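Local coordinates for protein 2-C-methyl-D-erythritol 2,4-cyclodiphosphate synthase (Francisella tularensis subsp. tularensis, PDB 3RE3) that probably catalyses the formation of 2-C-methyl-D-erythritol 2,4-cyclodiphosphate with release of CMP, a step of the non-mevalonate route to isoprenoids, at residues N99-I104 and Q132-A137; H15-A20 and E150-H155; T103-A108 and G144-E149; A49-I54 and F81-I86. All blocks are in the same frame, centred on the assembly; numbering follows the deposited sequence.

Four contacts illustrate how a compact alpha/beta fold is closed by one long pairing and three short ones. From the N terminus, strand 6-16 leads into contact 2, whose partner strand comes 130 residues later, so its loop encloses both segments of each other contact. Inside it, contact 4 closes first, bringing helices 45-57 and 79-92 together. Contacts 1 and 3 then open from strand 96-105, sharing Thr103 and Ile104; their loops overlap without nesting. Contact 1 closes a beta-alpha-beta unit onto strand 133-138, whereas contact 3 opens later and reaches on to helix 144-147. Contacts 1 and 2 meet where Thr103 N probably bonds to His155 O, and Leu50 of contact 4 packs against Ile100 of contact 1.

Contact 1. Residues N99-I104 and Q132-A137; sequences NIDCTI and QINIKA. With NA (sodium ion), chain F.
Lys136 reaches across the sheet's polar face to Asp101, the two side chains crossing at about a right angle. Its CG sits between backbone N and carbonyl carbon (chi1 50°), and further bends bring NZ to 2.8 Å from Asp101 OD1, a salt bridge of weak hydrogen-bond geometry, and 3.0 Å from Thr103 OG1, a hydrogen bond. Asn134 lies alongside Asp101, pointing the same way; its ND2 meets Asp101 OD1 at 3.2 Å on the syn side, tilted out of the carboxylate plane in a bent bond, with amide and carboxylate planes 73° apart. OD1 thus meets two donors, while the second subunit's His10 binds Asp101 OD2 and Lys136 NZ through its backbone and Thr103 OG1 through ND1, and its Gly61 N bonds to Asn134 OD1. Nearer the N terminus, Asn99 OD1 shares a sodium ion, 3.0 Å away, with Gly56 O of that subunit. The reverse face is apolar: Ile100 and Ile133 run side by side, and Ile104 CD1 meets Ile135 CG2 at 3.8 Å. Backbone hydrogen bonds join the parallel strands of this beta-alpha-beta unit; helix 115-126 packs on Ile100, Ile133 and Ile135, helix 45-57 on Ile100 and Ile104, and strand 151-161 flanks 96-105.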
loop_
_atom_site.group_PDB
_atom_site.type_symbol
_atom_site.label_atom_id
_atom_site.label_comp_id
_atom_site.label_asym_id
_atom_site.label_seq_id
_atom_site.Cartn_x
_atom_site.Cartn_y
_atom_site.Cartn_z
ATOM N N ASN A 99 1.802 -15.814 -5.908
ATOM C CA ASN A 99 2.559 -15.469 -4.703
ATOM C C ASN A 99 1.902 -14.410 -3.830
ATOM O O ASN A 99 1.026 -13.673 -4.271
ATOM C CB ASN A 99 4.003 -15.077 -5.039
ATOM C CG ASN A 99 4.144 -13.615 -5.430
ATOM O OD1 ASN A 99 4.789 -12.848 -4.729
ATOM N ND2 ASN A 99 3.565 -13.233 -6.561
ATOM N N ILE A 100 2.330 -14.344 -2.577
ATOM C CA ILE A 100 1.803 -13.367 -1.639
ATOM C C ILE A 100 2.925 -12.605 -0.962
ATOM O O ILE A 100 3.893 -13.213 -0.501
ATOM C CB ILE A 100 0.979 -14.052 -0.552
ATOM C CG1 ILE A 100 -0.269 -14.671 -1.170
ATOM C CG2 ILE A 100 0.623 -13.052 0.537
ATOM C CD1 ILE A 100 -0.981 -15.613 -0.254
ATOM N N ASP A 101 2.793 -11.281 -0.903
ATOM C CA ASP A 101 3.739 -10.450 -0.154
ATOM C C ASP A 101 3.089 -9.682 1.003
ATOM O O ASP A 101 2.079 -9.009 0.823
ATOM C CB ASP A 101 4.464 -9.482 -1.086
ATOM C CG ASP A 101 5.785 -9.007 -0.505
ATOM O OD1 ASP A 101 6.198 -9.548 0.541
ATOM O OD2 ASP A 101 6.425 -8.112 -1.096
ATOM N N CYS A 102 3.670 -9.778 2.191
ATOM C CA CYS A 102 3.078 -9.136 3.370
ATOM C C CYS A 102 4.069 -8.204 4.022
ATOM O O CYS A 102 5.250 -8.541 4.183
ATOM C CB CYS A 102 2.638 -10.164 4.408
ATOM S SG CYS A 102 1.532 -11.434 3.809
ATOM N N THR A 103 3.579 -7.022 4.384
ATOM C CA THR A 103 4.346 -6.092 5.195
ATOM C C THR A 103 3.605 -5.787 6.502
ATOM O O THR A 103 2.552 -5.158 6.516
ATOM C CB THR A 103 4.645 -4.797 4.430
ATOM O OG1 THR A 103 5.223 -5.120 3.162
ATOM C CG2 THR A 103 5.606 -3.905 5.218
ATOM N N ILE A 104 4.171 -6.257 7.598
ATOM C CA ILE A 104 3.679 -5.917 8.920
ATOM C C ILE A 104 4.316 -4.624 9.399
ATOM O O ILE A 104 5.538 -4.504 9.423
ATOM C CB ILE A 104 4.018 -7.019 9.918
ATOM C CG1 ILE A 104 3.428 -8.344 9.436
ATOM C CG2 ILE A 104 3.523 -6.648 11.313
ATOM C CD1 ILE A 104 3.879 -9.527 10.235
ATOM N N GLN A 132 6.342 -19.054 -1.747
ATOM C CA GLN A 132 5.292 -18.316 -2.408
ATOM C C GLN A 132 4.611 -17.290 -1.519
ATOM O O GLN A 132 3.758 -16.551 -2.003
ATOM C CB GLN A 132 4.229 -19.268 -2.891
ATOM C CG GLN A 132 4.587 -20.049 -4.123
ATOM C CD GLN A 132 3.484 -21.008 -4.463
ATOM O OE1 GLN A 132 3.424 -22.109 -3.924
ATOM N NE2 GLN A 132 2.570 -20.576 -5.317
ATOM N N ILE A 133 4.941 -17.269 -0.224
ATOM C CA ILE A 133 4.409 -16.232 0.679
ATOM C C ILE A 133 5.460 -15.521 1.532
ATOM O O ILE A 133 6.054 -16.100 2.432
ATOM C CB ILE A 133 3.271 -16.730 1.597
ATOM C CG1 ILE A 133 3.003 -15.677 2.670
ATOM C CG2 ILE A 133 3.622 -18.062 2.254
ATOM C CD1 ILE A 133 1.651 -15.831 3.354
ATOM N N ASN A 134 5.654 -14.246 1.255
ATOM C CA ASN A 134 6.688 -13.473 1.908
ATOM C C ASN A 134 6.066 -12.595 2.973
ATOM O O ASN A 134 5.028 -11.970 2.743
ATOM C CB ASN A 134 7.395 -12.602 0.878
ATOM C CG ASN A 134 8.723 -12.124 1.352
ATOM O OD1 ASN A 134 9.721 -12.832 1.232
ATOM N ND2 ASN A 134 8.756 -10.916 1.910
ATOM N N ILE A 135 6.710 -12.550 4.135
ATOM C CA ILE A 135 6.268 -11.728 5.256
ATOM C C ILE A 135 7.454 -10.935 5.750
ATOM O O ILE A 135 8.441 -11.512 6.225
ATOM C CB ILE A 135 5.799 -12.596 6.441
ATOM C CG1 ILE A 135 4.602 -13.477 6.063
ATOM C CG2 ILE A 135 5.459 -11.734 7.604
ATOM C CD1 ILE A 135 4.254 -14.493 7.139
ATOM N N LYS A 136 7.369 -9.613 5.646
ATOM C CA LYS A 136 8.411 -8.751 6.209
ATOM C C LYS A 136 7.827 -7.773 7.236
ATOM O O LYS A 136 6.639 -7.472 7.208
ATOM C CB LYS A 136 9.160 -8.003 5.106
ATOM C CG LYS A 136 8.252 -7.310 4.121
ATOM C CD LYS A 136 9.041 -6.678 3.008
ATOM C CE LYS A 136 8.492 -7.116 1.685
ATOM N NZ LYS A 136 7.001 -7.106 1.729
ATOM N N ALA A 137 8.658 -7.284 8.148
ATOM C CA ALA A 137 8.178 -6.336 9.159
ATOM C C ALA A 137 9.013 -5.063 9.164
ATOM O O ALA A 137 10.243 -5.127 9.189
ATOM C CB ALA A 137 8.174 -6.982 10.531
HETATM NA NA NA F . 6.369 -13.714 -2.340
#

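Contact 2. Residues H15-A20 and E150-H155; sequences HKFTSA and EGIATH
Phe17 and Ile152 meet at the frayed end of a strand pair, and side-chain conformation decides how. Ile152 holds CG1 between its backbone N and carbonyl carbon (chi1 57°), which puts CG2 beside the N, where Phe17 CZ approaches it to 3.6 Å, the two side chains lying athwart one another. The Phe17 ring is laid obliquely along the Gly151 backbone, with CD1 3.4 Å from Gly151 N. His15 behaves differently: its CB rests 4.1 Å from Ile152 CG1, but with CG anti to the backbone N (chi1 -177°) the imidazole leads off from the other strand toward a bound pyrophosphate, which it touches. Lys16 likewise contributes little more than the base of its side chain, while its backbone N is bonded to Glu141 of the third subunit.

Three backbone bonds hold the frame for these side chains. His15 and Ile152 form an antiparallel hydrogen-bonded pair, with His15 N to Ile152 O at 2.8 Å and Ile152 N to His15 O at 2.9 Å, and Phe17 N adds a bond to Glu150 O at 3.1 Å just beyond the strand. The Glu150 carboxylate turns elsewhere, to a salt bridge with Arg148. The arrangement is the end of a strand outermost in this chain's sheet, leaving its antiparallel partner, and here, with pyrophosphate at His15 and a neighbouring subunit alongside, it fits the interfacial active-site pocket known for this trimeric synthase family.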
loop_
_atom_site.group_PDB
_atom_site.type_symbol
_atom_site.label_atom_id
_atom_site.label_comp_id
_atom_site.label_asym_id
_atom_site.label_seq_id
_atom_site.Cartn_x
_atom_site.Cartn_y
_atom_site.Cartn_z
ATOM N N HIS A 15 -4.945 -3.007 13.667
ATOM C CA HIS A 15 -5.382 -3.492 14.960
ATOM C C HIS A 15 -4.974 -2.500 16.029
ATOM O O HIS A 15 -3.804 -2.133 16.113
ATOM C CB HIS A 15 -4.745 -4.832 15.275
ATOM C CG HIS A 15 -5.211 -5.414 16.567
ATOM N ND1 HIS A 15 -4.348 -5.877 17.534
ATOM C CD2 HIS A 15 -6.460 -5.579 17.062
ATOM C CE1 HIS A 15 -5.045 -6.315 18.567
ATOM N NE2 HIS A 15 -6.328 -6.146 18.306
ATOM N N LYS A 16 -5.944 -2.056 16.828
ATOM C CA LYS A 16 -5.659 -1.233 17.993
ATOM C C LYS A 16 -5.373 -2.128 19.195
ATOM O O LYS A 16 -6.173 -3.003 19.530
ATOM C CB LYS A 16 -6.819 -0.268 18.293
ATOM C CG LYS A 16 -6.806 0.316 19.717
ATOM C CD LYS A 16 -7.652 1.589 19.864
ATOM C CE LYS A 16 -9.147 1.335 19.654
ATOM N NZ LYS A 16 -9.935 2.606 19.505
ATOM N N PHE A 17 -4.221 -1.919 19.825
ATOM C CA PHE A 17 -3.903 -2.612 21.068
ATOM C C PHE A 17 -4.922 -2.278 22.143
ATOM O O PHE A 17 -5.322 -1.115 22.303
ATOM C CB PHE A 17 -2.519 -2.226 21.578
ATOM C CG PHE A 17 -1.388 -2.711 20.719
ATOM C CD1 PHE A 17 -0.487 -1.815 20.177
ATOM C CD2 PHE A 17 -1.222 -4.068 20.461
ATOM C CE1 PHE A 17 0.563 -2.256 19.379
ATOM C CE2 PHE A 17 -0.184 -4.513 19.680
ATOM C CZ PHE A 17 0.713 -3.607 19.130
ATOM N N THR A 18 -5.316 -3.301 22.895
ATOM C CA THR A 18 -6.252 -3.140 24.003
ATOM C C THR A 18 -5.553 -3.320 25.350
ATOM O O THR A 18 -5.141 -4.422 25.697
ATOM C CB THR A 18 -7.377 -4.179 23.901
ATOM O OG1 THR A 18 -6.847 -5.393 23.352
ATOM C CG2 THR A 18 -8.493 -3.670 22.997
ATOM N N SER A 19 -5.384 -2.231 26.084
ATOM C CA SER A 19 -4.680 -2.314 27.351
ATOM C C SER A 19 -5.437 -3.226 28.300
ATOM O O SER A 19 -6.650 -3.108 28.453
ATOM C CB SER A 19 -4.506 -0.926 27.969
ATOM O OG SER A 19 -5.736 -0.225 27.997
ATOM N N ALA A 20 -4.721 -4.157 28.915
ATOM C CA ALA A 20 -5.300 -4.950 29.983
ATOM C C ALA A 20 -5.214 -4.138 31.282
ATOM O O ALA A 20 -4.143 -3.662 31.665
ATOM C CB ALA A 20 -4.584 -6.295 30.109
ATOM N N GLU A 150 0.335 2.540 19.491
ATOM C CA GLU A 150 -1.103 2.478 19.724
ATOM C C GLU A 150 -1.745 1.301 18.996
ATOM O O GLU A 150 -2.841 0.863 19.339
ATOM C CB GLU A 150 -1.768 3.818 19.369
ATOM C CG GLU A 150 -1.332 4.943 20.325
ATOM C CD GLU A 150 -1.641 6.368 19.827
ATOM O OE1 GLU A 150 -2.253 6.529 18.752
ATOM O OE2 GLU A 150 -1.265 7.344 20.534
ATOM N N GLY A 151 -1.048 0.772 18.000
ATOM C CA GLY A 151 -1.582 -0.317 17.205
ATOM C C GLY A 151 -0.613 -0.760 16.130
ATOM O O GLY A 151 0.513 -0.261 16.064
ATOM N N ILE A 152 -1.054 -1.695 15.292
ATOM C CA ILE A 152 -0.255 -2.178 14.176
ATOM C C ILE A 152 -1.080 -2.315 12.908
ATOM O O ILE A 152 -2.306 -2.424 12.953
ATOM C CB ILE A 152 0.380 -3.541 14.473
ATOM C CG1 ILE A 152 -0.699 -4.549 14.830
ATOM C CG2 ILE A 152 1.387 -3.432 15.601
ATOM C CD1 ILE A 152 -0.135 -5.845 15.267
ATOM N N ALA A 153 -0.390 -2.310 11.775
ATOM C CA ALA A 153 -1.054 -2.459 10.501
ATOM C C ALA A 153 -0.333 -3.510 9.699
ATOM O O ALA A 153 0.815 -3.848 9.988
ATOM C CB ALA A 153 -1.058 -1.150 9.754
ATOM N N THR A 154 -1.020 -4.043 8.702
ATOM C CA THR A 154 -0.379 -4.914 7.721
ATOM C C THR A 154 -0.912 -4.588 6.349
ATOM O O THR A 154 -2.100 -4.300 6.183
ATOM C CB THR A 154 -0.573 -6.422 7.996
ATOM O OG1 THR A 154 -1.934 -6.678 8.349
ATOM C CG2 THR A 154 0.298 -6.866 9.130
ATOM N N HIS A 155 0.004 -4.596 5.386
ATOM C CA HIS A 155 -0.312 -4.560 3.968
ATOM C C HIS A 155 -0.045 -5.933 3.350
ATOM O O HIS A 155 1.014 -6.528 3.548
ATOM C CB HIS A 155 0.565 -3.541 3.258
ATOM C CG HIS A 155 0.108 -2.125 3.408
ATOM N ND1 HIS A 155 -0.767 -1.536 2.527
ATOM C CD2 HIS A 155 0.438 -1.172 4.314
ATOM C CE1 HIS A 155 -0.971 -0.278 2.888
ATOM N NE2 HIS A 155 -0.257 -0.037 3.972
#

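Contact 3. Residues T103-A108 and G144-E149; sequences TIIAQA and GFIGRE
Gln107 lies against the single turn of helix 144-147 and can be followed outward atom by atom. Its CB lies against Ile146 O, with Glu149 CG 3.8 Å from that same CB. With chi1 at -161° the next carbon, CG, continues along the helix end and comes 3.7 Å from Gly147 O. A bend at chi2 (63°) then turns OE1 toward Gly147 CA, 3.8 Å away, with NE2 on the side away from it. OE1 accepts a hydrogen bond from Arg142 N, so the tip is tied to the loop ahead of the helix rather than to the helix itself.

No direct hydrogen bond joins the segments. A water does the work instead, accepting from Gln107 N at 3.1 Å and donating to Ile146 O at 2.9 Å. That same oxygen also receives Glu149 N, so Ile146 O serves both the helix end and the bridge. Alongside, Ile146 presses its CD1 on Ile105 CG2 at 3.5 Å, the two isoleucines set roughly perpendicular, while its CG2 lies against the backbone of Ala106. Where the three subunits come together, Arg148 meets Arg148 of both others; Ile105 also packs on Tyr12 of the second subunit, and a phosphate ion, probably from the crystallisation liquor, lies about 6 Å from the Ile146 side chain. Glu149, with positive phi (64°), closes the helix in a Schellman motif, and the contact seats this capped single turn against the end of a strand just before the chain enters strand 151-161.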
loop_
_atom_site.group_PDB
_atom_site.type_symbol
_atom_site.label_atom_id
_atom_site.label_comp_id
_atom_site.label_asym_id
_atom_site.label_seq_id
_atom_site.Cartn_x
_atom_site.Cartn_y
_atom_site.Cartn_z
ATOM N N THR A 103 3.579 -7.022 4.384
ATOM C CA THR A 103 4.346 -6.092 5.195
ATOM C C THR A 103 3.605 -5.787 6.502
ATOM O O THR A 103 2.552 -5.158 6.516
ATOM C CB THR A 103 4.645 -4.797 4.430
ATOM O OG1 THR A 103 5.223 -5.120 3.162
ATOM C CG2 THR A 103 5.606 -3.905 5.218
ATOM N N ILE A 104 4.171 -6.257 7.598
ATOM C CA ILE A 104 3.679 -5.917 8.920
ATOM C C ILE A 104 4.316 -4.624 9.399
ATOM O O ILE A 104 5.538 -4.504 9.423
ATOM C CB ILE A 104 4.018 -7.019 9.918
ATOM C CG1 ILE A 104 3.428 -8.344 9.436
ATOM C CG2 ILE A 104 3.523 -6.648 11.313
ATOM C CD1 ILE A 104 3.879 -9.527 10.235
ATOM N N ILE A 105 3.481 -3.659 9.763
ATOM C CA ILE A 105 3.963 -2.381 10.274
ATOM C C ILE A 105 3.719 -2.252 11.773
ATOM O O ILE A 105 2.579 -2.129 12.212
ATOM C CB ILE A 105 3.269 -1.227 9.539
ATOM C CG1 ILE A 105 3.320 -1.495 8.030
ATOM C CG2 ILE A 105 3.894 0.113 9.935
ATOM C CD1 ILE A 105 2.748 -0.407 7.189
ATOM N N ALA A 106 4.792 -2.306 12.555
ATOM C CA ALA A 106 4.676 -2.274 14.016
ATOM C C ALA A 106 5.893 -1.663 14.686
ATOM O O ALA A 106 7.013 -1.906 14.256
ATOM C CB ALA A 106 4.471 -3.661 14.535
ATOM N N GLN A 107 5.689 -0.890 15.753
ATOM C CA GLN A 107 6.829 -0.439 16.545
ATOM C C GLN A 107 7.213 -1.571 17.485
ATOM O O GLN A 107 8.365 -1.696 17.908
ATOM C CB GLN A 107 6.518 0.853 17.296
ATOM C CG GLN A 107 7.755 1.599 17.752
ATOM C CD GLN A 107 8.611 2.061 16.592
ATOM O OE1 GLN A 107 8.110 2.368 15.511
ATOM N NE2 GLN A 107 9.914 2.117 16.816
ATOM N N ALA A 108 6.222 -2.410 17.775
ATOM C CA ALA A 108 6.403 -3.602 18.593
ATOM C C ALA A 108 5.062 -4.348 18.662
ATOM O O ALA A 108 4.037 -3.796 18.263
ATOM C CB ALA A 108 6.909 -3.229 19.982
ATOM N N GLY A 144 3.714 8.636 14.288
ATOM C CA GLY A 144 2.324 8.303 14.043
ATOM C C GLY A 144 1.812 7.303 15.058
ATOM O O GLY A 144 2.532 6.929 15.984
ATOM N N PHE A 145 0.567 6.874 14.895
ATOM C CA PHE A 145 -0.051 6.011 15.885
ATOM C C PHE A 145 0.720 4.708 16.086
ATOM O O PHE A 145 0.723 4.151 17.182
ATOM C CB PHE A 145 -1.553 5.799 15.606
ATOM C CG PHE A 145 -1.863 4.903 14.425
ATOM C CD1 PHE A 145 -1.924 3.523 14.580
ATOM C CD2 PHE A 145 -2.138 5.435 13.174
ATOM C CE1 PHE A 145 -2.221 2.693 13.503
ATOM C CE2 PHE A 145 -2.445 4.607 12.087
ATOM C CZ PHE A 145 -2.487 3.239 12.262
ATOM N N ILE A 146 1.401 4.244 15.040
ATOM C CA ILE A 146 2.177 3.016 15.133
ATOM C C ILE A 146 3.478 3.253 15.893
ATOM O O ILE A 146 3.898 2.430 16.693
ATOM C CB ILE A 146 2.419 2.401 13.736
ATOM C CG1 ILE A 146 1.070 2.042 13.119
ATOM C CG2 ILE A 146 3.328 1.169 13.802
ATOM C CD1 ILE A 146 1.168 1.374 11.803
ATOM N N GLY A 147 4.104 4.393 15.642
ATOM C CA GLY A 147 5.293 4.803 16.374
ATOM C C GLY A 147 5.058 4.977 17.866
ATOM O O GLY A 147 5.934 4.696 18.676
ATOM N N ARG A 148 3.861 5.420 18.227
ATOM C CA ARG A 148 3.488 5.598 19.628
ATOM C C ARG A 148 2.980 4.294 20.209
ATOM O O ARG A 148 2.483 4.264 21.326
ATOM C CB ARG A 148 2.409 6.664 19.769
ATOM C CG ARG A 148 2.829 8.036 19.283
ATOM C CD ARG A 148 1.760 9.102 19.532
ATOM N NE ARG A 148 0.502 8.875 18.822
ATOM C CZ ARG A 148 0.211 9.424 17.649
ATOM N NH1 ARG A 148 -0.952 9.188 17.056
ATOM N NH2 ARG A 148 1.096 10.218 17.065
ATOM N N GLU A 149 3.028 3.241 19.405
ATOM C CA GLU A 149 2.643 1.904 19.828
ATOM C C GLU A 149 1.177 1.794 20.189
ATOM O O GLU A 149 0.814 1.043 21.086
ATOM C CB GLU A 149 3.483 1.428 21.009
ATOM C CG GLU A 149 4.973 1.413 20.773
ATOM C CD GLU A 149 5.718 0.479 21.729
ATOM O OE1 GLU A 149 5.075 -0.421 22.312
ATOM O OE2 GLU A 149 6.949 0.640 21.891
HETATM O O HOH W 1 2.995 -0.328 17.126
#

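Contact 4. Residues A49-I54 and F81-I86; sequences ALCDAI and FFLAEI
Cys51 directs its sulfur between two side chains of the facing helix, SG lying 3.9 Å from Leu83 CD1 and 4.0 Å from Ile86 CG1. With chi1 at -68° this SG lies beside the backbone N and points in between Leu83 and Ile86. The same Leu83 CD1 also receives Leu50 CD2 at 3.9 Å, the two leucines nearly square to each other. One helical turn on, Ile54 and Ile86 approach through their CG2 methyls at 3.4 Å. Phe82 sets out toward the other helix, but its ring leads away and meets Phe67 edge-to-face.

The pairing extends along helix 45-57 to Ile47, which Leu83 touches, and to Leu55, which Ile86 reaches; outside it, Leu83 packs on Leu122 and Leu126 of helix 115-126. Behind helix 45-57, Leu50 and Ala49 rest on Val156 and Ala53 on Cys158, side chains of strand 151-161, so the helix is held between sheet and neighbouring helix. Asp52 faces elsewhere, with OD1 accepting a bond from Ile63 N.

The axes of the two short segments run nearly parallel, 12° apart and 10.1 Å at closest approach, with no hydrogen bond between them. This is side-by-side helix packing within the helical layer of an alpha/beta half-sandwich, whose other layer is the mixed sheet.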
loop_
_atom_site.group_PDB
_atom_site.type_symbol
_atom_site.label_atom_id
_atom_site.label_comp_id
_atom_site.label_asym_id
_atom_site.label_seq_id
_atom_site.Cartn_x
_atom_site.Cartn_y
_atom_site.Cartn_z
ATOM N N ALA A 49 -5.861 -8.900 6.548
ATOM C CA ALA A 49 -5.463 -8.206 5.338
ATOM C C ALA A 49 -5.289 -9.224 4.191
ATOM O O ALA A 49 -5.595 -8.946 3.029
ATOM C CB ALA A 49 -4.185 -7.436 5.576
ATOM N N LEU A 50 -4.813 -10.417 4.536
ATOM C CA LEU A 50 -4.571 -11.472 3.558
ATOM C C LEU A 50 -5.865 -11.950 2.905
ATOM O O LEU A 50 -5.936 -12.050 1.695
ATOM C CB LEU A 50 -3.851 -12.642 4.213
ATOM C CG LEU A 50 -3.633 -13.867 3.346
ATOM C CD1 LEU A 50 -2.814 -13.493 2.141
ATOM C CD2 LEU A 50 -2.922 -14.941 4.143
ATOM N N CYS A 51 -6.880 -12.246 3.712
ATOM C CA CYS A 51 -8.200 -12.594 3.196
ATOM C C CYS A 51 -8.754 -11.490 2.314
ATOM O O CYS A 51 -9.270 -11.751 1.233
ATOM C CB CYS A 51 -9.170 -12.860 4.337
ATOM S SG CYS A 51 -8.795 -14.343 5.283
ATOM N N ASP A 52 -8.651 -10.256 2.789
ATOM C CA ASP A 52 -9.057 -9.099 2.007
ATOM C C ASP A 52 -8.363 -9.045 0.644
ATOM O O ASP A 52 -8.998 -8.718 -0.351
ATOM C CB ASP A 52 -8.777 -7.805 2.782
ATOM C CG ASP A 52 -9.856 -7.483 3.805
ATOM O OD1 ASP A 52 -10.953 -8.089 3.728
ATOM O OD2 ASP A 52 -9.615 -6.608 4.673
ATOM N N ALA A 53 -7.069 -9.352 0.595
ATOM C CA ALA A 53 -6.320 -9.273 -0.655
ATOM C C ALA A 53 -6.840 -10.306 -1.653
ATOM O O ALA A 53 -7.007 -10.033 -2.847
ATOM C CB ALA A 53 -4.831 -9.476 -0.405
ATOM N N ILE A 54 -7.096 -11.500 -1.141
ATOM C CA ILE A 54 -7.549 -12.606 -1.965
ATOM C C ILE A 54 -8.958 -12.360 -2.509
ATOM O O ILE A 54 -9.184 -12.471 -3.708
ATOM C CB ILE A 54 -7.443 -13.931 -1.202
ATOM C CG1 ILE A 54 -5.976 -14.369 -1.163
ATOM C CG2 ILE A 54 -8.295 -15.002 -1.852
ATOM C CD1 ILE A 54 -5.677 -15.489 -0.199
ATOM N N PHE A 81 -9.296 -20.463 10.478
ATOM C CA PHE A 81 -10.529 -20.991 9.915
ATOM C C PHE A 81 -10.943 -20.190 8.691
ATOM O O PHE A 81 -11.170 -20.748 7.616
ATOM C CB PHE A 81 -11.649 -20.948 10.957
ATOM C CG PHE A 81 -13.029 -21.092 10.375
ATOM C CD1 PHE A 81 -13.618 -22.340 10.264
ATOM C CD2 PHE A 81 -13.739 -19.980 9.945
ATOM C CE1 PHE A 81 -14.883 -22.478 9.728
ATOM C CE2 PHE A 81 -15.005 -20.112 9.408
ATOM C CZ PHE A 81 -15.577 -21.362 9.299
ATOM N N PHE A 82 -11.043 -18.878 8.870
ATOM C CA PHE A 82 -11.457 -17.982 7.799
ATOM C C PHE A 82 -10.550 -18.140 6.595
ATOM O O PHE A 82 -11.005 -18.229 5.457
ATOM C CB PHE A 82 -11.441 -16.539 8.282
ATOM C CG PHE A 82 -12.391 -16.287 9.398
ATOM C CD1 PHE A 82 -13.694 -15.914 9.136
ATOM C CD2 PHE A 82 -11.995 -16.457 10.717
ATOM C CE1 PHE A 82 -14.586 -15.688 10.173
ATOM C CE2 PHE A 82 -12.883 -16.233 11.759
ATOM C CZ PHE A 82 -14.179 -15.851 11.484
ATOM N N LEU A 83 -9.257 -18.189 6.867
ATOM C CA LEU A 83 -8.274 -18.398 5.828
ATOM C C LEU A 83 -8.570 -19.697 5.073
ATOM O O LEU A 83 -8.390 -19.785 3.856
ATOM C CB LEU A 83 -6.883 -18.433 6.436
ATOM C CG LEU A 83 -5.813 -18.313 5.382
ATOM C CD1 LEU A 83 -6.115 -17.106 4.516
ATOM C CD2 LEU A 83 -4.459 -18.191 6.043
ATOM N N ALA A 84 -9.050 -20.704 5.796
ATOM C CA ALA A 84 -9.369 -21.967 5.163
ATOM C C ALA A 84 -10.642 -21.848 4.325
ATOM O O ALA A 84 -10.775 -22.496 3.289
ATOM C CB ALA A 84 -9.483 -23.071 6.194
ATOM N N GLU A 85 -11.578 -21.010 4.746
ATOM C CA GLU A 85 -12.753 -20.804 3.915
ATOM C C GLU A 85 -12.390 -20.023 2.662
ATOM O O GLU A 85 -12.882 -20.316 1.583
ATOM C CB GLU A 85 -13.876 -20.121 4.690
ATOM C CG GLU A 85 -14.965 -21.083 5.140
ATOM C CD GLU A 85 -14.412 -22.336 5.805
ATOM O OE1 GLU A 85 -14.937 -23.435 5.523
ATOM O OE2 GLU A 85 -13.459 -22.227 6.609
ATOM N N ILE A 86 -11.515 -19.035 2.805
ATOM C CA ILE A 86 -11.031 -18.285 1.655
ATOM C C ILE A 86 -10.284 -19.202 0.672
ATOM O O ILE A 86 -10.349 -19.011 -0.544
ATOM C CB ILE A 86 -10.176 -17.058 2.087
ATOM C CG1 ILE A 86 -11.084 -15.862 2.343
ATOM C CG2 ILE A 86 -9.161 -16.679 1.028
ATOM C CD1 ILE A 86 -12.031 -16.064 3.505
#